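Local coordinates for cellulose-binding protein (Saccharophagus degradans, PDB 2YHG) that probably hydrolyses glycosidic bonds and binds polysaccharide, this piece carrying its nucleoside hydrolase-like domain and C-terminal domain, at residues I205-V210 and Y297-E302; Y183-Q188 and D244-L249. All coordinates share one frame; numbering follows the deposited sequence. Where two conformers were deposited one is given.

Interaction 1 (I205-V210 and Y297-E302); sequences IRARSV and YTENGE
The carboxylate of Glu299 takes hold of two successive backbone N-H groups, those of Arg208 and Ser209, just where strand 203-207 gives way to a turn. OE1 of Glu299 receives Arg208 N at 2.9 Å through its syn lone pair, in a nearly straight bond (174° at the hydrogen). Ser209 N comes to Glu299 OE2 at 2.9 Å from above the carboxylate plane, so the two donors do not share the plane of the group. The Glu299 chain, bent at chi2 (94°), folds back to bring its carboxylate up against the two N-H groups of the turn, an inverse gamma turn centred on Ser209.

One residue earlier, Thr298 OG1 donates to Arg206 O at 2.7 Å. A chi1 of -166° swings this hydroxyl anti to its own N and over to the neighbouring strand. The same oxygen accepts a long, weak bond from Arg208 NE and a proton from a water that also donates to Glu299 O and accepts from Arg208 NH2. With its chain bent at chi3, Arg208 brings the edge of its guanidinium to the threonine. A second water joins Ser209 O to Glu302 OE2, the latter also accepting hydrogen bonds from Ile304 N and Lys305 N.

Farther back the strands meet through backbone: Arg206 N to Tyr297 O at 2.9 Å, with Ile205 CA offering a CA-H...O contact to that carbonyl. Apolar contact is slight: Ile205 CG1 rests on Tyr297 CB at 4.0 Å. The Ala207 CB methyl lies beside the carboxylate, 3.6 Å from Glu299 OE2. A single beta bridge, Ile205 with Tyr297, thus lays the two-stranded antiparallel sheet of 273-276 and 295-298 beside an edge strand of the parallel sheet in the nucleoside hydrolase-like domain, with threonine and glutamate side chains continuing the pairing past the bridge.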
loop_
_atom_site.group_PDB
_atom_site.type_symbol
_atom_site.label_atom_id
_atom_site.label_comp_id
_atom_site.label_asym_id
_atom_site.label_seq_id
_atom_site.Cartn_x
_atom_site.Cartn_y
_atom_site.Cartn_z
ATOM N N ILE A 205 3.943 2.373 10.853
ATOM C CA ILE A 205 4.639 1.171 10.423
ATOM C C ILE A 205 6.037 1.529 9.972
ATOM O O ILE A 205 6.206 2.447 9.164
ATOM C CB ILE A 205 3.893 0.532 9.204
ATOM C CG1 ILE A 205 2.512 0.030 9.604
ATOM C CG2 ILE A 205 4.751 -0.558 8.566
ATOM C CD1 ILE A 205 1.624 -0.285 8.433
ATOM N N ARG A 206 7.059 0.842 10.490
ATOM C CA ARG A 206 8.410 0.863 9.924
ATOM C C ARG A 206 8.664 -0.523 9.355
ATOM O O ARG A 206 8.979 -1.457 10.097
ATOM C CB ARG A 206 9.486 1.298 10.921
ATOM C CG ARG A 206 10.882 1.314 10.358
ATOM C CD ARG A 206 11.928 1.959 11.260
ATOM N NE ARG A 206 11.811 3.406 11.237
ATOM C CZ ARG A 206 12.583 4.236 11.932
ATOM N NH1 ARG A 206 13.395 3.782 12.873
ATOM N NH2 ARG A 206 12.543 5.544 11.690
ATOM N N ALA A 207 8.453 -0.666 8.058
ATOM C CA ALA A 207 8.571 -1.950 7.388
ATOM C C ALA A 207 10.016 -2.230 7.048
ATOM O O ALA A 207 10.705 -1.364 6.488
ATOM C CB ALA A 207 7.739 -1.957 6.122
ATOM N N ARG A 208 10.477 -3.426 7.340
ATOM C CA ARG A 208 11.859 -3.777 7.073
ATOM C C ARG A 208 12.042 -4.986 6.192
ATOM O O ARG A 208 13.118 -5.171 5.603
ATOM C CB ARG A 208 12.601 -3.984 8.370
ATOM C CG ARG A 208 12.579 -2.775 9.286
ATOM C CD ARG A 208 13.342 -3.079 10.591
ATOM N NE ARG A 208 12.607 -4.052 11.380
ATOM C CZ ARG A 208 13.180 -4.822 12.307
ATOM N NH1 ARG A 208 14.475 -4.685 12.607
ATOM N NH2 ARG A 208 12.464 -5.778 12.879
ATOM N N SER A 209 11.029 -5.831 6.073
ATOM C CA SER A 209 11.184 -7.078 5.333
ATOM C C SER A 209 10.652 -6.915 3.914
ATOM O O SER A 209 9.648 -7.545 3.512
ATOM C CB SER A 209 10.495 -8.242 6.052
ATOM O OG SER A 209 11.126 -8.569 7.278
ATOM N N VAL A 210 11.323 -6.056 3.163
ATOM C CA VAL A 210 10.819 -5.524 1.908
ATOM C C VAL A 210 11.594 -6.040 0.694
ATOM O O VAL A 210 11.440 -5.503 -0.406
ATOM C CB VAL A 210 10.789 -3.972 1.913
ATOM C CG1 VAL A 210 9.805 -3.495 2.974
ATOM C CG2 VAL A 210 12.195 -3.389 2.103
ATOM N N TYR A 297 4.947 -0.351 14.593
ATOM C CA TYR A 297 4.552 -1.599 13.983
ATOM C C TYR A 297 5.631 -2.031 13.013
ATOM O O TYR A 297 6.165 -1.219 12.262
ATOM C CB TYR A 297 3.229 -1.459 13.259
ATOM C CG TYR A 297 2.046 -1.372 14.180
ATOM C CD1 TYR A 297 1.568 -2.468 14.864
ATOM C CD2 TYR A 297 1.397 -0.165 14.394
ATOM C CE1 TYR A 297 0.453 -2.374 15.702
ATOM C CE2 TYR A 297 0.308 -0.059 15.251
ATOM C CZ TYR A 297 -0.157 -1.156 15.896
ATOM O OH TYR A 297 -1.234 -1.056 16.756
ATOM N N THR A 298 5.942 -3.330 12.988
ATOM C CA THR A 298 6.889 -3.851 12.056
ATOM C C THR A 298 6.571 -5.343 11.891
ATOM O O THR A 298 5.777 -5.903 12.633
ATOM C CB THR A 298 8.341 -3.574 12.502
ATOM O OG1 THR A 298 9.252 -3.808 11.414
ATOM C CG2 THR A 298 8.722 -4.416 13.718
ATOM N N GLU A 299 7.164 -5.980 10.909
ATOM C CA GLU A 299 6.896 -7.388 10.665
ATOM C C GLU A 299 7.432 -8.244 11.786
ATOM O O GLU A 299 8.429 -7.915 12.451
ATOM C CB GLU A 299 7.554 -7.833 9.337
ATOM C CG GLU A 299 7.157 -7.022 8.117
ATOM C CD GLU A 299 8.114 -5.874 7.800
ATOM O OE1 GLU A 299 8.798 -5.333 8.708
ATOM O OE2 GLU A 299 8.211 -5.499 6.609
ATOM N N ASN A 300 6.837 -9.413 11.947
ATOM C CA ASN A 300 7.450 -10.476 12.709
ATOM C C ASN A 300 7.426 -11.698 11.819
ATOM O O ASN A 300 6.666 -12.629 12.014
ATOM C CB ASN A 300 6.753 -10.698 14.042
ATOM C CG ASN A 300 7.586 -11.514 14.991
ATOM O OD1 ASN A 300 8.661 -11.976 14.650
ATOM N ND2 ASN A 300 7.070 -11.739 16.192
ATOM N N GLY A 301 8.223 -11.638 10.770
ATOM C CA GLY A 301 8.161 -12.604 9.670
ATOM C C GLY A 301 7.908 -11.932 8.328
ATOM O O GLY A 301 6.948 -11.180 8.166
ATOM N N GLU A 302 8.736 -12.264 7.343
ATOM C CA GLU A 302 8.533 -11.804 5.994
ATOM C C GLU A 302 7.116 -12.190 5.532
ATOM O O GLU A 302 6.650 -13.297 5.797
ATOM C CB GLU A 302 9.637 -12.381 5.100
ATOM C CG GLU A 302 9.710 -11.750 3.716
ATOM C CD GLU A 302 8.591 -12.177 2.768
ATOM O OE1 GLU A 302 8.099 -13.310 2.866
ATOM O OE2 GLU A 302 8.202 -11.343 1.914
HETATM O O HOH W 1 10.375 -6.326 11.485
HETATM O O HOH W 2 9.653 -9.082 1.169
HETATM O O HOH W 3 11.367 -7.397 9.797
#

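Interaction 2 (Y183-Q188 and D244-L249); sequences YDILGQ and DTPAFL. With CA (calcium ion), chain B.
Strand 180-185, inside the parallel sheet of the nucleoside hydrolase-like alpha/beta domain, packs against the short helix 246-249, with CA atoms 5.8 Å apart at Tyr183 and Ala247 and no direct hydrogen bond between the segments. Tyr183 and Ile185, alternate residues of the strand, both turn toward the helix. Ala247 CA sits over one face of the Tyr183 ring, a CH-pi contact 3.7 Å from the centroid and 18° off the normal, while its CB touches CD1. At the far end of the ring, OH lies 3.4 Å from Pro246 CB and hydrogen-bonds to Gly268 O.

Ile185 fills the next position: CG1 reaches Ala247 CB at 3.9 Å, and CG2, placed anti to the backbone N, meets Asp244 OD1. At the end of the strand, Asp184 OD1 receives Gly187 N in an Asx motif, and the chain turns so that Gln188 can send NE2 back to Ile185 O in a nearly straight bond (175°); with a second bond to Trp151 O this holds the amide.

That amide is nearly coplanar with the Asp244 carboxylate, 10° apart, and a water bridges them, its bond to NE2 being weak. Asp36, Asp43 and Trp151 O complete the protein ligands of the calcium ion. Asp244 OD2 binds the metal at 2.5 Å, and a water that also binds the calcium ion donates to Gln188 OE1 at 2.7 Å.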
loop_
_atom_site.group_PDB
_atom_site.type_symbol
_atom_site.label_atom_id
_atom_site.label_comp_id
_atom_site.label_asym_id
_atom_site.label_seq_id
_atom_site.Cartn_x
_atom_site.Cartn_y
_atom_site.Cartn_z
ATOM N N TYR A 183 3.373 4.953 6.719
ATOM C CA TYR A 183 4.085 3.737 6.292
ATOM C C TYR A 183 5.492 4.183 5.903
ATOM O O TYR A 183 5.687 4.840 4.890
ATOM C CB TYR A 183 3.359 3.047 5.120
ATOM C CG TYR A 183 3.813 1.634 4.862
ATOM C CD1 TYR A 183 5.120 1.346 4.489
ATOM C CD2 TYR A 183 2.936 0.572 4.944
ATOM C CE1 TYR A 183 5.501 0.056 4.186
ATOM C CE2 TYR A 183 3.325 -0.749 4.649
ATOM C CZ TYR A 183 4.624 -0.988 4.269
ATOM O OH TYR A 183 5.091 -2.244 3.932
ATOM N N ASP A 184 6.444 3.838 6.772
ATOM C CA ASP A 184 7.860 4.204 6.654
ATOM C C ASP A 184 8.618 2.983 6.151
ATOM O O ASP A 184 8.609 1.941 6.796
ATOM C CB ASP A 184 8.327 4.627 8.048
ATOM C CG ASP A 184 9.821 4.682 8.265
ATOM O OD1 ASP A 184 10.583 4.589 7.284
ATOM O OD2 ASP A 184 10.211 4.847 9.466
ATOM N N ILE A 185 9.284 3.102 5.005
ATOM C CA ILE A 185 10.157 2.037 4.522
ATOM C C ILE A 185 11.523 2.151 5.205
ATOM O O ILE A 185 12.277 3.090 4.950
ATOM C CB ILE A 185 10.326 2.091 2.996
ATOM C CG1 ILE A 185 8.976 1.844 2.293
ATOM C CG2 ILE A 185 11.407 1.076 2.569
ATOM C CD1 ILE A 185 8.581 0.375 2.209
ATOM N N LEU A 186 11.794 1.190 6.082
ATOM C CA LEU A 186 13.108 0.904 6.652
ATOM C C LEU A 186 13.651 1.896 7.658
ATOM O O LEU A 186 14.589 1.542 8.387
ATOM C CB LEU A 186 14.158 0.637 5.572
ATOM C CG LEU A 186 14.016 -0.724 4.902
ATOM C CD1 LEU A 186 14.635 -0.728 3.497
ATOM C CD2 LEU A 186 14.691 -1.790 5.758
ATOM N N GLY A 187 13.186 3.130 7.723
ATOM C CA GLY A 187 13.735 4.148 8.610
ATOM C C GLY A 187 14.927 4.809 7.994
ATOM O O GLY A 187 16.053 4.291 7.966
ATOM N N GLN A 188 14.682 5.976 7.390
ATOM C CA GLN A 188 15.686 6.670 6.626
ATOM C C GLN A 188 15.845 8.124 7.055
ATOM O O GLN A 188 16.595 8.862 6.431
ATOM C CB GLN A 188 15.421 6.567 5.131
ATOM C CG GLN A 188 15.433 5.122 4.649
ATOM C CD GLN A 188 15.022 5.043 3.209
ATOM O OE1 GLN A 188 15.721 5.566 2.347
ATOM N NE2 GLN A 188 13.893 4.417 2.920
ATOM N N ASP A 244 10.703 0.372 -1.967
ATOM C CA ASP A 244 9.666 1.190 -1.360
ATOM C C ASP A 244 8.258 0.776 -1.755
ATOM O O ASP A 244 7.289 1.271 -1.172
ATOM C CB ASP A 244 9.869 2.629 -1.740
ATOM C CG ASP A 244 11.203 3.148 -1.304
ATOM O OD1 ASP A 244 11.501 2.936 -0.113
ATOM O OD2 ASP A 244 11.968 3.700 -2.122
ATOM N N THR A 245 8.110 -0.092 -2.739
ATOM C CA THR A 245 6.778 -0.423 -3.266
ATOM C C THR A 245 5.796 -1.009 -2.245
ATOM O O THR A 245 4.615 -0.713 -2.373
ATOM C CB THR A 245 6.945 -1.272 -4.526
ATOM O OG1 THR A 245 7.388 -0.362 -5.535
ATOM C CG2 THR A 245 5.700 -2.022 -4.941
ATOM N N PRO A 246 6.245 -1.719 -1.213
ATOM C CA PRO A 246 5.273 -2.164 -0.190
ATOM C C PRO A 246 4.460 -1.009 0.407
ATOM O O PRO A 246 3.333 -1.250 0.886
ATOM C CB PRO A 246 6.129 -2.897 0.809
ATOM C CG PRO A 246 7.213 -3.491 -0.078
ATOM C CD PRO A 246 7.565 -2.346 -1.003
ATOM N N ALA A 247 5.024 0.196 0.428
ATOM C CA ALA A 247 4.356 1.362 0.988
ATOM C C ALA A 247 3.123 1.803 0.208
ATOM O O ALA A 247 2.335 2.597 0.741
ATOM C CB ALA A 247 5.341 2.504 1.120
ATOM N N PHE A 248 2.916 1.339 -1.009
ATOM C CA PHE A 248 1.589 1.433 -1.613
ATOM C C PHE A 248 0.918 0.103 -1.846
ATOM O O PHE A 248 -0.315 0.069 -1.884
ATOM C CB PHE A 248 1.525 2.292 -2.901
ATOM C CG PHE A 248 2.433 1.855 -3.988
ATOM C CD1 PHE A 248 3.746 2.306 -4.034
ATOM C CD2 PHE A 248 1.974 1.067 -5.042
ATOM C CE1 PHE A 248 4.588 1.938 -5.066
ATOM C CE2 PHE A 248 2.832 0.652 -6.040
ATOM C CZ PHE A 248 4.137 1.122 -6.057
ATOM N N LEU A 249 1.630 -1.005 -1.942
ATOM C CA LEU A 249 0.931 -2.277 -2.080
ATOM C C LEU A 249 0.086 -2.552 -0.842
ATOM O O LEU A 249 -0.929 -3.266 -0.943
ATOM C CB LEU A 249 1.893 -3.444 -2.322
ATOM C CG LEU A 249 2.738 -3.356 -3.581
ATOM C CD1 LEU A 249 3.499 -4.683 -3.743
ATOM C CD2 LEU A 249 1.886 -3.035 -4.807
HETATM CA CA CA B . 13.694 5.472 -1.553
HETATM O O HOH W 4 14.185 3.062 0.205
HETATM O O HOH W 5 15.845 5.734 -0.334
HETATM O O HOH W 6 15.379 3.587 -2.036
#

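Overall arrangement
Both contacts are buried and hang on neighbouring strands of the parallel sheet. Interaction 2 lies nearer the centre of the chain, on strand 180-185, where a helix covers the sheet; interaction 1 occupies one edge strand of that sheet, 203-207, with some partly exposed residues. The chemistry follows: backbone and carboxylate hydrogen bonds with waters at the edge, but apolar packing without direct hydrogen bonds inside, polar only at the calcium end. The two are joined directly. Arg206 NE makes a salt bridge to Asp184 OD2 at 2.8 Å, and Ala207 CB packs against Tyr183 OH, while backbone bonds from Asp184 to Ile205 and Ala207 keep the strands paired.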